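Local coordinates for protein irisin (Homo sapiens, PDB 4LSD) that probably acts as a muscle-derived hormone that induces browning of white fat, through a fibronectin type III domain able to dimerise by a continuous intersubunit beta-sheet, at residues S4-T10 against V21-E27; V11-A16 against V89-R95; V30-A35 against Q75-I79. All blocks are in the same frame, centred on the assembly; numbering follows the deposited sequence.

Contact 1: residues S4-T10 against V21-E27; sequences SAPVNVT and VSWDVLE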
loop_
_atom_site.group_PDB
_atom_site.type_symbol
_atom_site.label_atom_id
_atom_site.label_comp_id
_atom_site.label_asym_id
_atom_site.label_seq_id
_atom_site.Cartn_x
_atom_site.Cartn_y
_atom_site.Cartn_z
ATOM N N SER A 4 13.312 -5.035 -16.595
ATOM C CA SER A 4 13.646 -6.324 -16.019
ATOM C C SER A 4 13.159 -6.378 -14.582
ATOM O O SER A 4 13.112 -5.357 -13.884
ATOM C CB SER A 4 15.162 -6.541 -16.052
ATOM O OG SER A 4 15.680 -6.351 -17.358
ATOM N N ALA A 5 12.794 -7.574 -14.144
ATOM C CA ALA A 5 12.315 -7.760 -12.792
ATOM C C ALA A 5 13.322 -7.156 -11.837
ATOM O O ALA A 5 14.470 -6.931 -12.202
ATOM C CB ALA A 5 12.159 -9.238 -12.499
ATOM N N PRO A 6 12.888 -6.849 -10.609
ATOM C CA PRO A 6 13.771 -6.270 -9.595
ATOM C C PRO A 6 14.724 -7.362 -9.125
ATOM O O PRO A 6 14.369 -8.537 -9.151
ATOM C CB PRO A 6 12.803 -5.858 -8.486
ATOM C CG PRO A 6 11.566 -5.516 -9.225
ATOM C CD PRO A 6 11.472 -6.603 -10.276
ATOM N N VAL A 7 15.921 -6.977 -8.693
ATOM C CA VAL A 7 16.907 -7.947 -8.210
ATOM C C VAL A 7 17.324 -7.565 -6.797
ATOM O O VAL A 7 17.052 -6.455 -6.338
ATOM C CB VAL A 7 18.197 -7.956 -9.072
ATOM C CG1 VAL A 7 17.907 -8.439 -10.471
ATOM C CG2 VAL A 7 18.790 -6.551 -9.116
ATOM N N ASN A 8 17.982 -8.483 -6.104
ATOM C CA ASN A 8 18.461 -8.185 -4.768
ATOM C C ASN A 8 17.374 -7.672 -3.839
ATOM O O ASN A 8 17.596 -6.726 -3.077
ATOM C CB ASN A 8 19.563 -7.139 -4.869
ATOM C CG ASN A 8 20.754 -7.629 -5.670
ATOM O OD1 ASN A 8 21.290 -6.910 -6.523
ATOM N ND2 ASN A 8 21.183 -8.854 -5.391
ATOM N N VAL A 9 16.199 -8.280 -3.905
ATOM C CA VAL A 9 15.114 -7.860 -3.044
ATOM C C VAL A 9 15.458 -8.382 -1.652
ATOM O O VAL A 9 15.650 -9.584 -1.456
ATOM C CB VAL A 9 13.781 -8.434 -3.533
ATOM C CG1 VAL A 9 12.640 -7.838 -2.737
ATOM C CG2 VAL A 9 13.610 -8.146 -5.022
ATOM N N THR A 10 15.564 -7.469 -0.689
ATOM C CA THR A 10 15.916 -7.845 0.678
ATOM C C THR A 10 14.903 -7.280 1.673
ATOM O O THR A 10 14.202 -6.306 1.382
ATOM C CB THR A 10 17.373 -7.345 1.061
ATOM O OG1 THR A 10 17.301 -6.163 1.869
ATOM C CG2 THR A 10 18.179 -6.992 -0.193
ATOM N N VAL A 21 11.111 -3.416 2.726
ATOM C CA VAL A 21 11.572 -4.208 1.588
ATOM C C VAL A 21 12.410 -3.330 0.683
ATOM O O VAL A 21 12.027 -2.200 0.407
ATOM C CB VAL A 21 10.374 -4.737 0.764
ATOM C CG1 VAL A 21 10.857 -5.562 -0.425
ATOM C CG2 VAL A 21 9.463 -5.558 1.651
ATOM N N SER A 22 13.544 -3.844 0.215
ATOM C CA SER A 22 14.421 -3.074 -0.672
ATOM C C SER A 22 14.749 -3.899 -1.897
ATOM O O SER A 22 14.642 -5.124 -1.877
ATOM C CB SER A 22 15.739 -2.714 0.020
ATOM O OG SER A 22 15.516 -2.195 1.314
ATOM N N TRP A 23 15.180 -3.228 -2.955
ATOM C CA TRP A 23 15.525 -3.920 -4.178
ATOM C C TRP A 23 16.361 -3.024 -5.048
ATOM O O TRP A 23 16.605 -1.864 -4.717
ATOM C CB TRP A 23 14.267 -4.314 -4.945
ATOM C CG TRP A 23 13.440 -3.128 -5.380
ATOM C CD1 TRP A 23 13.559 -2.406 -6.540
ATOM C CD2 TRP A 23 12.391 -2.515 -4.635
ATOM N NE1 TRP A 23 12.645 -1.376 -6.552
ATOM C CE2 TRP A 23 11.919 -1.418 -5.388
ATOM C CE3 TRP A 23 11.808 -2.779 -3.389
ATOM C CZ2 TRP A 23 10.882 -0.593 -4.942
ATOM C CZ3 TRP A 23 10.778 -1.961 -2.942
ATOM C CH2 TRP A 23 10.331 -0.876 -3.716
ATOM N N ASP A 24 16.798 -3.582 -6.168
ATOM C CA ASP A 24 17.580 -2.848 -7.142
ATOM C C ASP A 24 16.969 -3.203 -8.466
ATOM O O ASP A 24 16.254 -4.202 -8.586
ATOM C CB ASP A 24 19.041 -3.289 -7.186
ATOM C CG ASP A 24 19.734 -3.130 -5.879
ATOM O OD1 ASP A 24 19.709 -2.008 -5.329
ATOM O OD2 ASP A 24 20.313 -4.136 -5.413
ATOM N N VAL A 25 17.250 -2.375 -9.457
ATOM C CA VAL A 25 16.761 -2.617 -10.794
ATOM C C VAL A 25 17.995 -2.528 -11.665
ATOM O O VAL A 25 19.022 -2.006 -11.234
ATOM C CB VAL A 25 15.727 -1.557 -11.224
ATOM C CG1 VAL A 25 14.509 -1.641 -10.335
ATOM C CG2 VAL A 25 16.341 -0.177 -11.165
ATOM N N LEU A 26 17.910 -3.066 -12.875
ATOM C CA LEU A 26 19.042 -3.036 -13.791
ATOM C C LEU A 26 19.076 -1.714 -14.557
ATOM O O LEU A 26 20.144 -1.152 -14.791
ATOM C CB LEU A 26 18.955 -4.209 -14.774
ATOM C CG LEU A 26 19.384 -5.614 -14.338
ATOM C CD1 LEU A 26 19.356 -5.762 -12.828
ATOM C CD2 LEU A 26 18.446 -6.623 -14.990
ATOM N N GLU A 27 17.903 -1.205 -14.921
ATOM C CA GLU A 27 17.814 0.042 -15.677
ATOM C C GLU A 27 17.219 1.213 -14.889
ATOM O O GLU A 27 16.042 1.530 -15.041
ATOM C CB GLU A 27 16.972 -0.194 -16.927
ATOM C CG GLU A 27 17.251 -1.533 -17.589
ATOM C CD GLU A 27 15.990 -2.356 -17.786
ATOM O OE1 GLU A 27 15.378 -2.274 -18.879
ATOM O OE2 GLU A 27 15.605 -3.076 -16.837
#
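V7 pairs with D24 and T10 with S22 in the antiparallel hairpin that begins this fibronectin type III domain. Both are hydrogen-bonded pairs: V7 N to D24 O is 2.8 Å and D24 N to V7 O 2.9 Å, and between T10 and S22 the bonds T10 N to S22 O and S22 N to T10 O are both 2.8 Å. Between the pairs N8 and V9 together span the single residue W23, so the register slips by one; this is a beta bulge, and N8 takes a positive phi (54°) where the chain turns its corner. Within the bulge, V9 has CG1 anti to its N (chi1 -172°), which sets that methyl against V21 CG1 at 3.7 Å and leaves CG2 to meet W23 CB. In sandwich terms the two strands, with 58-61 beside 19-24, form the three-stranded sheet, and W23 points from it to V74, I36 and the ring of F34 in the other sheet. P6 CB comes obliquely to W23 CD1 (4.0 Å), while V25 CG1 sits in plane at an edge of the same indole. L26 CD1 rests on both methyls of V7, and L26 CD2 presses on S4 CB. Past the strand end, S4 N donates to E27 OE2 at 3.0 Å on its syn lone pair, N-H...O 162°; S4 OG adds a weak bond to that oxygen.

Contact 2: residues V11-A16 against V89-R95; sequences VRHLKA and VLFKTPR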
loop_
_atom_site.group_PDB
_atom_site.type_symbol
_atom_site.label_atom_id
_atom_site.label_comp_id
_atom_site.label_asym_id
_atom_site.label_seq_id
_atom_site.Cartn_x
_atom_site.Cartn_y
_atom_site.Cartn_z
ATOM N N VAL A 11 14.828 -7.899 2.846
ATOM C CA VAL A 11 13.933 -7.447 3.897
ATOM C C VAL A 11 14.755 -6.978 5.078
ATOM O O VAL A 11 15.447 -7.779 5.693
ATOM C CB VAL A 11 13.037 -8.570 4.423
ATOM C CG1 VAL A 11 12.315 -8.086 5.678
ATOM C CG2 VAL A 11 12.052 -8.988 3.370
ATOM N N ARG A 12 14.686 -5.694 5.408
ATOM C CA ARG A 12 15.446 -5.186 6.549
ATOM C C ARG A 12 14.559 -4.598 7.638
ATOM O O ARG A 12 13.343 -4.481 7.469
ATOM C CB ARG A 12 16.480 -4.151 6.089
ATOM C CG ARG A 12 16.078 -3.358 4.857
ATOM C CD ARG A 12 17.216 -2.450 4.437
ATOM N NE ARG A 12 17.856 -2.848 3.183
ATOM C CZ ARG A 12 19.138 -2.619 2.904
ATOM N NH1 ARG A 12 19.906 -2.010 3.797
ATOM N NH2 ARG A 12 19.645 -2.966 1.725
ATOM N N HIS A 13 15.181 -4.251 8.762
ATOM C CA HIS A 13 14.475 -3.671 9.896
ATOM C C HIS A 13 13.153 -4.407 10.111
ATOM O O HIS A 13 12.077 -3.811 10.154
ATOM C CB HIS A 13 14.263 -2.178 9.636
ATOM C CG HIS A 13 15.541 -1.431 9.397
ATOM N ND1 HIS A 13 16.535 -1.343 10.348
ATOM C CD2 HIS A 13 16.005 -0.774 8.305
ATOM C CE1 HIS A 13 17.557 -0.666 9.854
ATOM N NE2 HIS A 13 17.263 -0.310 8.616
ATOM N N LEU A 14 13.264 -5.724 10.237
ATOM C CA LEU A 14 12.122 -6.603 10.428
ATOM C C LEU A 14 11.651 -6.636 11.881
ATOM O O LEU A 14 12.336 -7.161 12.755
ATOM C CB LEU A 14 12.485 -8.015 9.951
ATOM C CG LEU A 14 11.428 -9.125 10.012
ATOM C CD1 LEU A 14 10.252 -8.777 9.102
ATOM C CD2 LEU A 14 12.051 -10.452 9.578
ATOM N N LYS A 15 10.472 -6.072 12.127
ATOM C CA LYS A 15 9.887 -6.028 13.463
ATOM C C LYS A 15 8.685 -6.953 13.577
ATOM O O LYS A 15 8.223 -7.523 12.595
ATOM C CB LYS A 15 9.441 -4.606 13.812
ATOM C CG LYS A 15 10.476 -3.750 14.546
ATOM C CD LYS A 15 11.653 -3.343 13.665
ATOM C CE LYS A 15 11.300 -2.211 12.692
ATOM N NZ LYS A 15 11.876 -0.880 13.073
ATOM N N ALA A 16 8.170 -7.078 14.791
ATOM C CA ALA A 16 7.019 -7.931 15.057
ATOM C C ALA A 16 5.785 -7.606 14.217
ATOM O O ALA A 16 5.013 -8.497 13.873
ATOM C CB ALA A 16 6.661 -7.853 16.537
ATOM N N VAL A 89 10.352 -13.110 -1.903
ATOM C CA VAL A 89 11.179 -12.939 -0.725
ATOM C C VAL A 89 10.309 -13.453 0.404
ATOM O O VAL A 89 9.130 -13.099 0.501
ATOM C CB VAL A 89 11.571 -11.474 -0.472
ATOM C CG1 VAL A 89 12.001 -11.295 0.994
ATOM C CG2 VAL A 89 12.735 -11.107 -1.375
ATOM N N LEU A 90 10.878 -14.328 1.229
ATOM C CA LEU A 90 10.142 -14.917 2.334
ATOM C C LEU A 90 10.710 -14.478 3.656
ATOM O O LEU A 90 11.911 -14.278 3.791
ATOM C CB LEU A 90 10.185 -16.440 2.251
ATOM C CG LEU A 90 9.542 -17.026 0.997
ATOM C CD1 LEU A 90 10.591 -17.113 -0.106
ATOM C CD2 LEU A 90 8.972 -18.410 1.306
ATOM N N PHE A 91 9.849 -14.316 4.640
ATOM C CA PHE A 91 10.332 -13.906 5.930
ATOM C C PHE A 91 9.282 -14.167 6.979
ATOM O O PHE A 91 8.133 -14.478 6.673
ATOM C CB PHE A 91 10.750 -12.427 5.892
ATOM C CG PHE A 91 9.626 -11.467 5.592
ATOM C CD1 PHE A 91 8.943 -10.827 6.631
ATOM C CD2 PHE A 91 9.269 -11.175 4.272
ATOM C CE1 PHE A 91 7.924 -9.907 6.363
ATOM C CE2 PHE A 91 8.248 -10.253 3.990
ATOM C CZ PHE A 91 7.574 -9.619 5.039
ATOM N N LYS A 92 9.693 -14.072 8.226
ATOM C CA LYS A 92 8.788 -14.317 9.309
ATOM C C LYS A 92 9.002 -13.247 10.349
ATOM O O LYS A 92 10.134 -12.876 10.670
ATOM C CB LYS A 92 9.045 -15.701 9.898
ATOM C CG LYS A 92 8.208 -16.023 11.117
ATOM C CD LYS A 92 8.464 -17.436 11.588
ATOM C CE LYS A 92 7.799 -17.693 12.924
ATOM N NZ LYS A 92 8.066 -19.078 13.403
ATOM N N THR A 93 7.900 -12.740 10.869
ATOM C CA THR A 93 7.970 -11.703 11.868
ATOM C C THR A 93 8.283 -12.275 13.249
ATOM O O THR A 93 7.910 -13.399 13.573
ATOM C CB THR A 93 6.644 -10.935 11.942
ATOM O OG1 THR A 93 5.575 -11.876 12.078
ATOM C CG2 THR A 93 6.440 -10.094 10.685
ATOM N N PRO A 94 9.007 -11.501 14.062
ATOM C CA PRO A 94 9.415 -11.837 15.426
ATOM C C PRO A 94 8.164 -11.932 16.285
ATOM O O PRO A 94 7.076 -11.604 15.830
ATOM C CB PRO A 94 10.273 -10.641 15.841
ATOM C CG PRO A 94 10.875 -10.181 14.566
ATOM C CD PRO A 94 9.790 -10.369 13.532
ATOM N N ARG A 95 8.335 -12.346 17.535
ATOM C CA ARG A 95 7.222 -12.476 18.480
ATOM C C ARG A 95 6.873 -11.120 19.104
ATOM O O ARG A 95 7.726 -10.235 19.178
ATOM C CB ARG A 95 7.619 -13.409 19.616
ATOM C CG ARG A 95 8.413 -14.629 19.205
ATOM C CD ARG A 95 7.489 -15.797 18.978
ATOM N NE ARG A 95 6.619 -16.007 20.132
ATOM C CZ ARG A 95 5.597 -16.857 20.153
ATOM N NH1 ARG A 95 5.316 -17.582 19.079
ATOM N NH2 ARG A 95 4.852 -16.981 21.245
#
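The ring of F91 has V11 over one face, with CG1 above it and CG2 closest, 3.7 Å from F91 CD2; the V11 side chain stands about at right angles to that of F91. L14 reaches the same ring obliquely, CD1 lying 3.5 Å from F91 CD1 and also near CE1. Elsewhere in the chain, L64 and V72 touch the F91 side chain. V11 CG2 also abuts V89 CG1 at 3.3 Å, a close methyl-methyl contact. No hydrogen bond crosses here, although the segments run only 20° from parallel: strands 9-12 and 89-92 are edge strands of the two different sheets of the fibronectin type III sandwich, and they meet by side chains instead of by backbone pairing. Further along, L14 CD2 lies 3.3 Å from K92 O, and L14 CG is 4.1 Å from P94 CD. The proline ring in turn packs on the peptide of K15, P94 CD being 3.4 Å from K15 O. A16 CB touches the carbonyl oxygens of P94 and R95, and A16 O lies 3.5 Å from T93 CB. The hydroxyl of T93 is hydrogen-bonded to E65 O and T68 N, and R95 forms a salt bridge with D67.

Contact 3: residues V30-A35 against Q75-I79; sequences VVIGFA and QAISI
I77 O takes two donors: I32 N at 2.9 Å, nearly in line with the C=O, and G33 N by a weak bond at 3.4 Å. Because I32 and G33 both face I77, the pairing holds a classic beta bulge. I77 N returns a bond to G33 O at 3.1 Å, but it approaches from above the carbonyl plane, 63° out of it; A35 and Q75 form a further hydrogen-bonded pair, in which A35 N also lies above the plane of the Q75 carbonyl. The chi1 of I32, 70°, places CG1 between the backbone N and the carbonyl carbon and carries CD1 toward the S78-I79 peptide, 3.7 Å from S78 O and 4.1 Å from I79 CD1. With an alanine in place of I32, the CD1 contact with I79 is likely to be lost and a gap to open beside the S78 peptide. I77 CG1 lies under the backbone where G33 has no side chain, 3.5 Å from F34 N, and I77 CD1 reaches A35 CB. The other face carries F34 and A76, and V31 CG2 lies 4.1 Å from A76 CB; the F34 ring meets that of W23, reaching the opposite sheet. Around this shell, a water bridges V30 O and I79 N, A76 N is hydrogen-bonded to S83 OG, and S78 OG to Q80 N. On the far side, I32 and F34 pair by backbone with T54 and E51. The axes of segments 31-35 and 75-78, 4.4 Å apart at closest and 144° apart in direction, belong to the two middle strands in the four-stranded sheet of a fibronectin type III sandwich.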
loop_
_atom_site.group_PDB
_atom_site.type_symbol
_atom_site.label_atom_id
_atom_site.label_comp_id
_atom_site.label_asym_id
_atom_site.label_seq_id
_atom_site.Cartn_x
_atom_site.Cartn_y
_atom_site.Cartn_z
ATOM N N VAL A 30 14.953 3.876 -16.664
ATOM C CA VAL A 30 13.627 3.528 -17.164
ATOM C C VAL A 30 12.536 3.304 -16.100
ATOM O O VAL A 30 11.343 3.463 -16.377
ATOM C CB VAL A 30 13.763 2.267 -18.070
ATOM C CG1 VAL A 30 12.424 1.621 -18.323
ATOM C CG2 VAL A 30 14.403 2.656 -19.399
ATOM N N VAL A 31 12.952 2.939 -14.893
ATOM C CA VAL A 31 12.039 2.650 -13.797
ATOM C C VAL A 31 11.457 3.870 -13.097
ATOM O O VAL A 31 12.174 4.627 -12.453
ATOM C CB VAL A 31 12.733 1.716 -12.768
ATOM C CG1 VAL A 31 11.877 1.540 -11.534
ATOM C CG2 VAL A 31 12.973 0.348 -13.420
ATOM N N ILE A 32 10.144 4.042 -13.223
ATOM C CA ILE A 32 9.440 5.168 -12.615
ATOM C C ILE A 32 8.631 4.794 -11.376
ATOM O O ILE A 32 8.114 5.668 -10.681
ATOM C CB ILE A 32 8.481 5.826 -13.629
ATOM C CG1 ILE A 32 7.291 4.904 -13.934
ATOM C CG2 ILE A 32 9.245 6.137 -14.910
ATOM C CD1 ILE A 32 6.330 5.469 -14.971
ATOM N N GLY A 33 8.530 3.501 -11.093
ATOM C CA GLY A 33 7.760 3.077 -9.943
ATOM C C GLY A 33 7.892 1.603 -9.627
ATOM O O GLY A 33 8.780 0.913 -10.130
ATOM N N PHE A 34 6.988 1.115 -8.792
ATOM C CA PHE A 34 7.018 -0.278 -8.394
ATOM C C PHE A 34 5.662 -0.762 -7.902
ATOM O O PHE A 34 4.821 0.029 -7.484
ATOM C CB PHE A 34 8.012 -0.448 -7.263
ATOM C CG PHE A 34 7.505 0.054 -5.936
ATOM C CD1 PHE A 34 6.707 -0.757 -5.128
ATOM C CD2 PHE A 34 7.816 1.336 -5.495
ATOM C CE1 PHE A 34 6.229 -0.301 -3.904
ATOM C CE2 PHE A 34 7.343 1.808 -4.269
ATOM C CZ PHE A 34 6.549 0.987 -3.470
ATOM N N ALA A 35 5.460 -2.074 -7.937
ATOM C CA ALA A 35 4.229 -2.670 -7.437
ATOM C C ALA A 35 4.662 -3.826 -6.556
ATOM O O ALA A 35 5.502 -4.635 -6.946
ATOM C CB ALA A 35 3.366 -3.168 -8.576
ATOM N N GLN A 75 7.744 -5.781 -8.341
ATOM C CA GLN A 75 7.688 -5.636 -9.795
ATOM C C GLN A 75 8.127 -4.206 -10.113
ATOM O O GLN A 75 7.921 -3.305 -9.306
ATOM C CB GLN A 75 6.263 -5.857 -10.293
ATOM C CG GLN A 75 6.062 -5.459 -11.738
ATOM C CD GLN A 75 4.607 -5.497 -12.136
ATOM O OE1 GLN A 75 4.224 -6.204 -13.064
ATOM N NE2 GLN A 75 3.784 -4.739 -11.427
ATOM N N ALA A 76 8.735 -3.984 -11.272
ATOM C CA ALA A 76 9.176 -2.641 -11.617
ATOM C C ALA A 76 8.304 -2.046 -12.714
ATOM O O ALA A 76 7.995 -2.709 -13.704
ATOM C CB ALA A 76 10.633 -2.661 -12.050
ATOM N N ILE A 77 7.918 -0.785 -12.532
ATOM C CA ILE A 77 7.057 -0.095 -13.489
ATOM C C ILE A 77 7.857 0.860 -14.358
ATOM O O ILE A 77 8.676 1.621 -13.862
ATOM C CB ILE A 77 5.976 0.756 -12.783
ATOM C CG1 ILE A 77 5.327 -0.030 -11.642
ATOM C CG2 ILE A 77 4.934 1.211 -13.798
ATOM C CD1 ILE A 77 4.396 -1.107 -12.086
ATOM N N SER A 78 7.593 0.828 -15.654
ATOM C CA SER A 78 8.259 1.707 -16.604
ATOM C C SER A 78 7.158 2.568 -17.205
ATOM O O SER A 78 5.982 2.338 -16.928
ATOM C CB SER A 78 8.932 0.872 -17.692
ATOM O OG SER A 78 8.957 1.566 -18.922
ATOM N N ILE A 79 7.517 3.555 -18.021
ATOM C CA ILE A 79 6.495 4.397 -18.641
ATOM C C ILE A 79 5.857 3.608 -19.786
ATOM O O ILE A 79 4.721 3.865 -20.179
ATOM C CB ILE A 79 7.082 5.706 -19.220
ATOM C CG1 ILE A 79 5.952 6.654 -19.624
ATOM C CG2 ILE A 79 7.910 5.409 -20.470
ATOM C CD1 ILE A 79 5.222 7.250 -18.452
HETATM O O HOH W 1 10.091 4.802 -18.148
#

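In the fold
Contacts 1 and 3 are partly buried and each knits neighbouring strands within one sheet by backbone hydrogen bonds interrupted by a bulge, but in different sheets of the sandwich. They meet in the interior, where W23 CZ2 lies 3.6 Å from F34 CG and V25 packs on V31. Contact 2 is a surface contact: it joins edge strands of the two sheets with apolar packing and no hydrogen bond across. It shares strand 9-12 with contact 1, and S22 OG and R12 NE form a weak bond between them. Contacts 2 and 3 do not touch, their centres being about 25 Å apart, yet strands 69-78 and 89-92 are neighbours in one sheet.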